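PDB 4OFQ: putative cell surface protein from Streptococcus pyogenes, which probably serves as an antigen I/II-family adhesin on the streptococcal surface, represented here by its calcium-binding C-terminal region of beta-sandwich domains. Local coordinates for residues N83-A88 against L97-V102; D110-L115 against F127-A132. One frame throughout, in Å; residues are numbered along the deposited sequence. Where two conformers were deposited one is given.

In the fold
Contacts 1 and 2 lie on the same side of the chain's centre, about 13 Å apart between their own centres, within the antigen I/II C2 terminal domain. They follow one another along the chain: residues 83-88 meet 97-102, then residues 110-115 meet 127-132. Strands 97-102 and 127-132 are antiparallel neighbours at one edge of the mixed sheet, with 97-102 outermost. Contact 1 joins the inner face of that sheet to strand 80-87 of the other sheet; contact 2 lays helix 110-119 on its outer face. Between them they pack both faces of one sandwich edge, in a calcium-binding domain of a probable adhesin.

Contact 1. Residues N83-A88 against L97-V102; sequences NSIKAA and LEMRHV
Ile-85 places CG1, and Leu-97 its CG, beside the backbone N and anti to the carbonyl carbon (chi1 -53° and -57°). For Ile-85 this leaves CG2 anti to the backbone N, and CG2 is the methyl that meets Leu-97 CD1 at 3.9 Å, the two side chains slanting past each other. The other branch of Ile-85 runs on fully extended, and its end, CD1, comes to 4.4 Å from CE of Met-99. Met-99 itself stretches out from its strand and bends only at the last torsion, so its terminal methyl does the touching.

No hydrogen bond spans the two segments. This is apolar packing across a beta sandwich: Ile-85 belongs to strand 80-87 of one sheet, and Leu-97 and Met-99 to the edge strand of the facing one. Trp-130, on the neighbouring strand, touches both Ile-85 and Met-99, while Tyr-151 touches Ile-85 and Leu-97. A little earlier on the first strand, a classic beta bulge sets Asn-83 and Ser-84 together opposite the single residue Asn-152 of strand 149-157.

Glu-98 and Arg-100 carry a salt bridge on the other face of the edge strand. Arg-100 presents its guanidinium side-on, with NE 2.9 Å and NH2 3.0 Å from the single oxygen OE1 of Glu-98. That oxygen lies almost in the guanidinium plane, 3° out of it, and takes both nitrogens from one face of the carboxylate.

Contact 2. Residues D110-L115 against F127-A132; sequences DKLKAL and FYMWVA
Within residues 110-115, Leu-112 makes the contacts to the strand, against Val-131 and Met-129, and they are apolar. Its branched end rests on Val-131, with CD2 4.0 Å and CD1 4.2 Å from the same methyl, Val-131 CG2. Val-131 offers that methyl because its CG1 is anti to the backbone N (chi1 -180°), which puts CG2 beside the N on the side of the helix. Closer to the helix backbone, Leu-112 CB comes to 4.3 Å from Met-129 CE; Met-129 was modelled in two conformers, so this contact is doubtful. Leu-112 also touches Arg-100 on the adjacent strand, as does Met-129.

Hydrogen bonds shape each partner separately, and none runs between the two segments. In the helix, Ala-114 N bonds to Asp-110 O and Leu-115 N to Lys-111 O, each at 3.0 Å. At its start, the Leu-112 backbone N bonds to the side chain of Asp-109, and Lys-111 N makes a weak, strongly bent bond to Asp-110 OD1. Lys-113 turns its amine the other way, to the carbonyl of Asp-106 in the preceding loop. The strand is bonded along both edges: Met-129 and Val-131 pair with Arg-100 and Glu-98, whereas Tyr-128 and Trp-130 pair with Asp-68 and Tyr-66.

Tyr-128 and Trp-130 leave the strand on the opposite face and point into the sandwich interior. The calcium ligands Val-124 and Glu-126 come just before Phe-127. Helix 110-119 thus sits within the connection between two adjacent antiparallel strands and packs against the outer face of their sheet, a helical addition to a beta sandwich.

Contact 1. Residues N83-A88 against L97-V102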
ATOM      1  N   ASN A  83      -3.363 -17.078   3.066  1.00 11.83           N
ATOM      2  CA  ASN A  83      -3.788 -17.158   4.461  1.00 10.48           C
ATOM      3  C   ASN A  83      -4.738 -18.336   4.691  1.00 10.47           C
ATOM      4  O   ASN A  83      -4.648 -19.036   5.708  1.00 14.95           O
ATOM      5  CB  ASN A  83      -4.389 -15.826   4.903  1.00 10.01           C
ATOM      6  CG  ASN A  83      -3.432 -14.670   4.668  1.00 15.79           C
ATOM      7  OD1 ASN A  83      -2.306 -14.684   5.152  1.00 12.32           O
ATOM      8  ND2 ASN A  83      -3.857 -13.694   3.880  1.00 12.95           N
ATOM      9  N   SER A  84      -5.642 -18.554   3.747  1.00 10.27           N
ATOM     10  CA  SER A  84      -6.528 -19.706   3.825  1.00 18.36           C
ATOM     11  C   SER A  84      -7.254 -19.879   2.499  1.00 12.29           C
ATOM     12  O   SER A  84      -7.423 -18.921   1.743  1.00 11.40           O
ATOM     13  CB  SER A  84      -7.548 -19.507   4.946  1.00 15.17           C
ATOM     14  OG  SER A  84      -8.327 -18.349   4.683  1.00 20.73           O
ATOM     15  N   ILE A  85      -7.643 -21.112   2.199  1.00 10.89           N
ATOM     16  CA  ILE A  85      -8.565 -21.377   1.096  1.00 10.86           C
ATOM     17  C   ILE A  85      -9.582 -22.358   1.652  1.00 11.64           C
ATOM     18  O   ILE A  85      -9.242 -23.510   1.954  1.00 13.24           O
ATOM     19  CB  ILE A  85      -7.873 -21.992  -0.127  1.00 16.19           C
ATOM     20  CG1 ILE A  85      -6.680 -21.134  -0.568  1.00 11.99           C
ATOM     21  CG2 ILE A  85      -8.874 -22.134  -1.282  1.00 12.46           C
ATOM     22  CD1 ILE A  85      -5.950 -21.699  -1.793  1.00 14.77           C
ATOM     23  N   LYS A  86     -10.819 -21.894   1.810  1.00 13.36           N
ATOM     24  CA  LYS A  86     -11.816 -22.651   2.550  1.00 13.61           C
ATOM     25  C   LYS A  86     -13.149 -22.725   1.844  1.00 16.39           C
ATOM     26  O   LYS A  86     -13.621 -21.744   1.263  1.00 15.45           O
ATOM     27  CB  LYS A  86     -12.003 -22.060   3.958  1.00 17.69           C
ATOM     28  CG  LYS A  86     -10.843 -22.363   4.898  1.00 24.01           C
ATOM     29  CD  LYS A  86     -11.089 -21.802   6.295  1.00 36.46           C
ATOM     30  CE  LYS A  86     -10.312 -22.596   7.348  1.00 41.89           C
ATOM     31  NZ  LYS A  86      -8.889 -22.803   6.975  1.00 38.44           N
ATOM     32  N   ALA A  87     -13.754 -23.903   1.900  1.00 20.18           N
ATOM     33  CA  ALA A  87     -15.099 -24.081   1.383  1.00 15.35           C
ATOM     34  C   ALA A  87     -16.082 -23.490   2.375  1.00 17.86           C
ATOM     35  O   ALA A  87     -15.748 -23.274   3.536  1.00 19.43           O
ATOM     36  CB  ALA A  87     -15.396 -25.558   1.162  1.00 15.04           C
ATOM     37  N   ALA A  88     -17.302 -23.242   1.912  1.00 17.69           N
ATOM     38  CA  ALA A  88     -18.353 -22.675   2.759  1.00 21.17           C
ATOM     39  C   ALA A  88     -18.682 -23.524   3.990  1.00 24.18           C
ATOM     40  O   ALA A  88     -19.213 -23.011   4.976  1.00 25.04           O
ATOM     41  CB  ALA A  88     -19.597 -22.430   1.949  1.00 19.62           C
ATOM     42  N   LEU A  97      -6.086 -28.663  -4.219  1.00 14.23           N
ATOM     43  CA  LEU A  97      -5.861 -27.779  -5.360  1.00 12.85           C
ATOM     44  C   LEU A  97      -4.385 -27.667  -5.697  1.00 17.10           C
ATOM     45  O   LEU A  97      -3.552 -27.452  -4.808  1.00 19.68           O
ATOM     46  CB  LEU A  97      -6.360 -26.359  -5.035  1.00 13.38           C
ATOM     47  CG  LEU A  97      -7.823 -26.198  -4.622  1.00 14.35           C
ATOM     48  CD1 LEU A  97      -8.040 -24.802  -4.058  1.00 15.46           C
ATOM     49  CD2 LEU A  97      -8.729 -26.436  -5.820  1.00 11.99           C
ATOM     50  N   GLU A  98      -4.067 -27.774  -6.984  1.00 12.21           N
ATOM     51  CA  GLU A  98      -2.726 -27.480  -7.453  1.00 12.17           C
ATOM     52  C   GLU A  98      -2.584 -25.974  -7.454  1.00 14.47           C
ATOM     53  O   GLU A  98      -3.402 -25.280  -8.055  1.00 16.40           O
ATOM     54  CB  GLU A  98      -2.530 -27.972  -8.882  1.00 12.69           C
ATOM     55  CG  GLU A  98      -2.746 -29.461  -9.076  1.00 16.45           C
ATOM     56  CD  GLU A  98      -2.223 -29.948 -10.408  1.00 22.99           C
ATOM     57  OE1 GLU A  98      -2.048 -29.103 -11.317  1.00 20.30           O
ATOM     58  OE2 GLU A  98      -1.989 -31.173 -10.542  1.00 24.46           O
ATOM     59  N   MET A  99      -1.563 -25.465  -6.778  1.00 14.02           N
ATOM     60  CA  MET A  99      -1.277 -24.036  -6.827  1.00 15.84           C
ATOM     61  C   MET A  99      -0.132 -23.794  -7.803  1.00 17.77           C
ATOM     62  O   MET A  99       0.987 -24.252  -7.569  1.00 15.96           O
ATOM     63  CB  MET A  99      -0.899 -23.493  -5.446  1.00 11.26           C
ATOM     64  CG  MET A  99      -0.599 -21.996  -5.475  1.00  9.81           C
ATOM     65  SD  MET A  99      -0.323 -21.256  -3.848  1.00 20.54           S
ATOM     66  CE  MET A  99      -1.679 -21.883  -2.891  1.00 24.37           C
ATOM     67  N   ARG A 100      -0.411 -23.088  -8.898  1.00 10.85           N
ATOM     68  CA  ARG A 100       0.589 -22.881  -9.945  1.00 11.59           C
ATOM     69  C   ARG A 100       0.863 -21.399 -10.155  1.00 14.81           C
ATOM     70  O   ARG A 100      -0.047 -20.629 -10.483  1.00 10.72           O
ATOM     71  CB  ARG A 100       0.134 -23.523 -11.275  1.00 11.89           C
ATOM     72  CG  ARG A 100       0.127 -25.044 -11.273  1.00 12.44           C
ATOM     73  CD  ARG A 100      -0.503 -25.550 -12.571  1.00 19.35           C
ATOM     74  NE  ARG A 100      -0.555 -27.004 -12.641  1.00 21.62           N
ATOM     75  CZ  ARG A 100       0.248 -27.742 -13.401  1.00 20.73           C
ATOM     76  NH1 ARG A 100       1.174 -27.162 -14.163  1.00 15.31           N
ATOM     77  NH2 ARG A 100       0.125 -29.059 -13.395  1.00 17.06           N
ATOM     78  N   HIS A 101       2.115 -20.993  -9.965  1.00 11.42           N
ATOM     79  CA  HIS A 101       2.477 -19.610 -10.207  1.00 13.55           C
ATOM     80  C   HIS A 101       2.900 -19.555 -11.664  1.00 14.55           C
ATOM     81  O   HIS A 101       3.989 -20.023 -12.022  1.00 14.28           O
ATOM     82  CB  HIS A 101       3.616 -19.156  -9.285  1.00 11.83           C
ATOM     83  CG  HIS A 101       3.823 -17.671  -9.275  1.00 11.38           C
ATOM     84  ND1 HIS A 101       4.892 -17.074  -8.647  1.00 13.70           N
ATOM     85  CD2 HIS A 101       3.103 -16.665  -9.832  1.00 14.79           C
ATOM     86  CE1 HIS A 101       4.816 -15.763  -8.798  1.00 17.78           C
ATOM     87  NE2 HIS A 101       3.738 -15.488  -9.512  1.00 10.72           N
ATOM     88  N   VAL A 102       2.030 -19.025 -12.514  1.00 11.65           N
ATOM     89  CA  VAL A 102       2.310 -18.999 -13.948  1.00 12.52           C
ATOM     90  C   VAL A 102       2.937 -17.669 -14.374  1.00 17.04           C
ATOM     91  O   VAL A 102       2.266 -16.633 -14.395  1.00 15.62           O
ATOM     92  CB  VAL A 102       1.046 -19.264 -14.764  1.00 12.86           C
ATOM     93  CG1 VAL A 102       1.376 -19.256 -16.253  1.00 13.95           C
ATOM     94  CG2 VAL A 102       0.438 -20.598 -14.338  1.00 12.73           C
TER

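Contact 2. Residues D110-L115 against F127-A132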
ATOM      1  N   ASP A 110       0.317 -27.823 -21.468  1.00 25.98           N
ATOM      2  CA  ASP A 110      -0.512 -27.714 -22.676  1.00 24.37           C
ATOM      3  C   ASP A 110      -2.011 -27.903 -22.432  1.00 24.49           C
ATOM      4  O   ASP A 110      -2.838 -27.228 -23.042  1.00 24.52           O
ATOM      5  CB  ASP A 110      -0.010 -28.661 -23.772  1.00 33.72           C
ATOM      6  CG  ASP A 110       0.154 -30.092 -23.286  1.00 49.38           C
ATOM      7  OD1 ASP A 110      -0.304 -30.411 -22.165  1.00 52.36           O
ATOM      8  OD2 ASP A 110       0.739 -30.906 -24.034  1.00 59.55           O
ATOM      9  N   LYS A 111      -2.357 -28.811 -21.529  1.00 21.34           N
ATOM     10  CA  LYS A 111      -3.756 -29.046 -21.194  1.00 23.77           C
ATOM     11  C   LYS A 111      -4.387 -27.832 -20.525  1.00 20.43           C
ATOM     12  O   LYS A 111      -5.505 -27.433 -20.866  1.00 19.12           O
ATOM     13  CB  LYS A 111      -3.891 -30.263 -20.276  1.00 30.83           C
ATOM     14  CG  LYS A 111      -5.332 -30.575 -19.896  1.00 42.73           C
ATOM     15  CD  LYS A 111      -5.428 -31.628 -18.794  1.00 48.56           C
ATOM     16  CE  LYS A 111      -5.092 -31.046 -17.424  1.00 43.98           C
ATOM     17  NZ  LYS A 111      -5.330 -32.045 -16.350  1.00 41.90           N
ATOM     18  N   LEU A 112      -3.680 -27.253 -19.558  1.00 18.49           N
ATOM     19  CA  LEU A 112      -4.203 -26.098 -18.846  1.00 18.80           C
ATOM     20  C   LEU A 112      -4.253 -24.883 -19.766  1.00 20.45           C
ATOM     21  O   LEU A 112      -5.172 -24.061 -19.685  1.00 19.43           O
ATOM     22  CB  LEU A 112      -3.359 -25.804 -17.596  1.00 17.70           C
ATOM     23  CG  LEU A 112      -3.437 -26.872 -16.504  1.00 19.87           C
ATOM     24  CD1 LEU A 112      -2.508 -26.532 -15.358  1.00 23.91           C
ATOM     25  CD2 LEU A 112      -4.869 -26.977 -16.004  1.00 21.21           C
ATOM     26  N   LYS A 113      -3.266 -24.770 -20.644  1.00 20.78           N
ATOM     27  CA  LYS A 113      -3.219 -23.651 -21.576  1.00 22.22           C
ATOM     28  C   LYS A 113      -4.408 -23.718 -22.540  1.00 25.46           C
ATOM     29  O   LYS A 113      -5.032 -22.698 -22.844  1.00 19.99           O
ATOM     30  CB  LYS A 113      -1.889 -23.655 -22.330  1.00 23.22           C
ATOM     31  CG  LYS A 113      -1.571 -22.377 -23.105  1.00 23.84           C
ATOM     32  CD  LYS A 113      -0.228 -22.516 -23.834  1.00 22.94           C
ATOM     33  CE  LYS A 113       0.052 -21.325 -24.738  1.00 22.32           C
ATOM     34  NZ  LYS A 113       1.414 -21.436 -25.348  1.00 27.63           N
ATOM     35  N   ALA A 114      -4.726 -24.926 -23.001  1.00 22.99           N
ATOM     36  CA  ALA A 114      -5.869 -25.133 -23.882  1.00 22.15           C
ATOM     37  C   ALA A 114      -7.185 -24.831 -23.162  1.00 23.52           C
ATOM     38  O   ALA A 114      -8.099 -24.240 -23.740  1.00 21.51           O
ATOM     39  CB  ALA A 114      -5.865 -26.553 -24.430  1.00 22.46           C
ATOM     40  N   LEU A 115      -7.280 -25.248 -21.903  1.00 24.25           N
ATOM     41  CA  LEU A 115      -8.436 -24.926 -21.069  1.00 24.37           C
ATOM     42  C   LEU A 115      -8.659 -23.420 -20.932  1.00 21.47           C
ATOM     43  O   LEU A 115      -9.773 -22.934 -21.114  1.00 22.42           O
ATOM     44  CB  LEU A 115      -8.307 -25.571 -19.685  1.00 22.39           C
ATOM     45  CG  LEU A 115      -8.739 -27.039 -19.629  1.00 33.24           C
ATOM     46  CD1 LEU A 115      -8.429 -27.654 -18.273  1.00 31.47           C
ATOM     47  CD2 LEU A 115     -10.223 -27.171 -19.946  1.00 37.94           C
ATOM     48  N   PHE A 127       0.160 -14.767 -13.426  1.00 11.54           N
ATOM     49  CA  PHE A 127      -1.018 -15.018 -12.621  1.00 11.00           C
ATOM     50  C   PHE A 127      -0.804 -16.267 -11.775  1.00 12.33           C
ATOM     51  O   PHE A 127       0.139 -17.026 -12.010  1.00 13.11           O
ATOM     52  CB  PHE A 127      -2.268 -15.144 -13.513  1.00 11.54           C
ATOM     53  CG  PHE A 127      -2.192 -16.245 -14.534  1.00 15.33           C
ATOM     54  CD1 PHE A 127      -1.577 -16.029 -15.761  1.00 18.38           C
ATOM     55  CD2 PHE A 127      -2.788 -17.488 -14.291  1.00 12.11           C
ATOM     56  CE1 PHE A 127      -1.533 -17.056 -16.729  1.00 13.83           C
ATOM     57  CE2 PHE A 127      -2.753 -18.514 -15.255  1.00 12.82           C
ATOM     58  CZ  PHE A 127      -2.123 -18.288 -16.464  1.00 15.73           C
ATOM     59  N   TYR A 128      -1.638 -16.445 -10.755  1.00 10.37           N
ATOM     60  CA  TYR A 128      -1.710 -17.719 -10.063  1.00  9.91           C
ATOM     61  C   TYR A 128      -2.955 -18.441 -10.514  1.00 14.51           C
ATOM     62  O   TYR A 128      -3.985 -17.814 -10.774  1.00 11.78           O
ATOM     63  CB  TYR A 128      -1.838 -17.531  -8.564  1.00  9.34           C
ATOM     64  CG  TYR A 128      -0.539 -17.265  -7.865  1.00 11.30           C
ATOM     65  CD1 TYR A 128      -0.101 -15.963  -7.660  1.00 14.85           C
ATOM     66  CD2 TYR A 128       0.253 -18.320  -7.410  1.00  9.25           C
ATOM     67  CE1 TYR A 128       1.103 -15.713  -6.998  1.00  9.64           C
ATOM     68  CE2 TYR A 128       1.451 -18.079  -6.753  1.00  9.19           C
ATOM     69  CZ  TYR A 128       1.861 -16.775  -6.557  1.00 12.60           C
ATOM     70  OH  TYR A 128       3.043 -16.518  -5.915  1.00 10.55           O
ATOM     71  N   MET A 129      -2.859 -19.761 -10.611  0.84 10.86           N
ATOM     72  CA  MET A 129      -4.044 -20.564 -10.847  0.84 13.64           C
ATOM     73  C   MET A 129      -4.119 -21.690  -9.826  0.84 13.21           C
ATOM     74  O   MET A 129      -3.085 -22.193  -9.381  0.84 12.70           O
ATOM     75  CB  MET A 129      -4.125 -21.063 -12.304  0.84 17.20           C
ATOM     76  CG  MET A 129      -3.021 -22.003 -12.758  0.84 19.53           C
ATOM     77  SD  MET A 129      -3.040 -22.279 -14.555  0.84 19.86           S
ATOM     78  CE  MET A 129      -4.733 -22.798 -14.843  0.84 14.19           C
ATOM     79  N   TRP A 130      -5.340 -22.034  -9.413  1.00 10.89           N
ATOM     80  CA  TRP A 130      -5.567 -23.179  -8.531  1.00 11.50           C
ATOM     81  C   TRP A 130      -6.415 -24.192  -9.300  1.00 12.00           C
ATOM     82  O   TRP A 130      -7.468 -23.842  -9.856  1.00 13.39           O
ATOM     83  CB  TRP A 130      -6.287 -22.744  -7.253  1.00 12.75           C
ATOM     84  CG  TRP A 130      -5.424 -22.006  -6.301  1.00 10.89           C
ATOM     85  CD1 TRP A 130      -4.727 -22.533  -5.258  1.00 10.89           C
ATOM     86  CD2 TRP A 130      -5.133 -20.598  -6.311  1.00 12.57           C
ATOM     87  NE1 TRP A 130      -4.038 -21.537  -4.602  1.00 12.64           N
ATOM     88  CE2 TRP A 130      -4.269 -20.343  -5.229  1.00 12.91           C
ATOM     89  CE3 TRP A 130      -5.535 -19.528  -7.120  1.00 13.04           C
ATOM     90  CZ2 TRP A 130      -3.780 -19.060  -4.940  1.00  9.41           C
ATOM     91  CZ3 TRP A 130      -5.045 -18.247  -6.824  1.00 11.78           C
ATOM     92  CH2 TRP A 130      -4.188 -18.033  -5.742  1.00 11.70           C
ATOM     93  N   VAL A 131      -5.944 -25.438  -9.375  1.00 11.75           N
ATOM     94  CA  VAL A 131      -6.600 -26.459 -10.195  1.00 15.99           C
ATOM     95  C   VAL A 131      -7.043 -27.602  -9.306  1.00 12.73           C
ATOM     96  O   VAL A 131      -6.240 -28.144  -8.545  1.00 13.46           O
ATOM     97  CB  VAL A 131      -5.643 -27.016 -11.280  1.00 19.46           C
ATOM     98  CG1 VAL A 131      -6.349 -28.089 -12.143  1.00 20.33           C
ATOM     99  CG2 VAL A 131      -5.097 -25.877 -12.144  1.00 12.82           C
ATOM    100  N   ALA A 132      -8.319 -27.968  -9.367  1.00 13.09           N
ATOM    101  CA  ALA A 132      -8.768 -29.128  -8.591  1.00 13.54           C
ATOM    102  C   ALA A 132      -8.011 -30.389  -9.025  1.00 14.13           C
ATOM    103  O   ALA A 132      -8.066 -30.773 -10.197  1.00 14.61           O
ATOM    104  CB  ALA A 132     -10.262 -29.333  -8.759  1.00 13.98           C
TER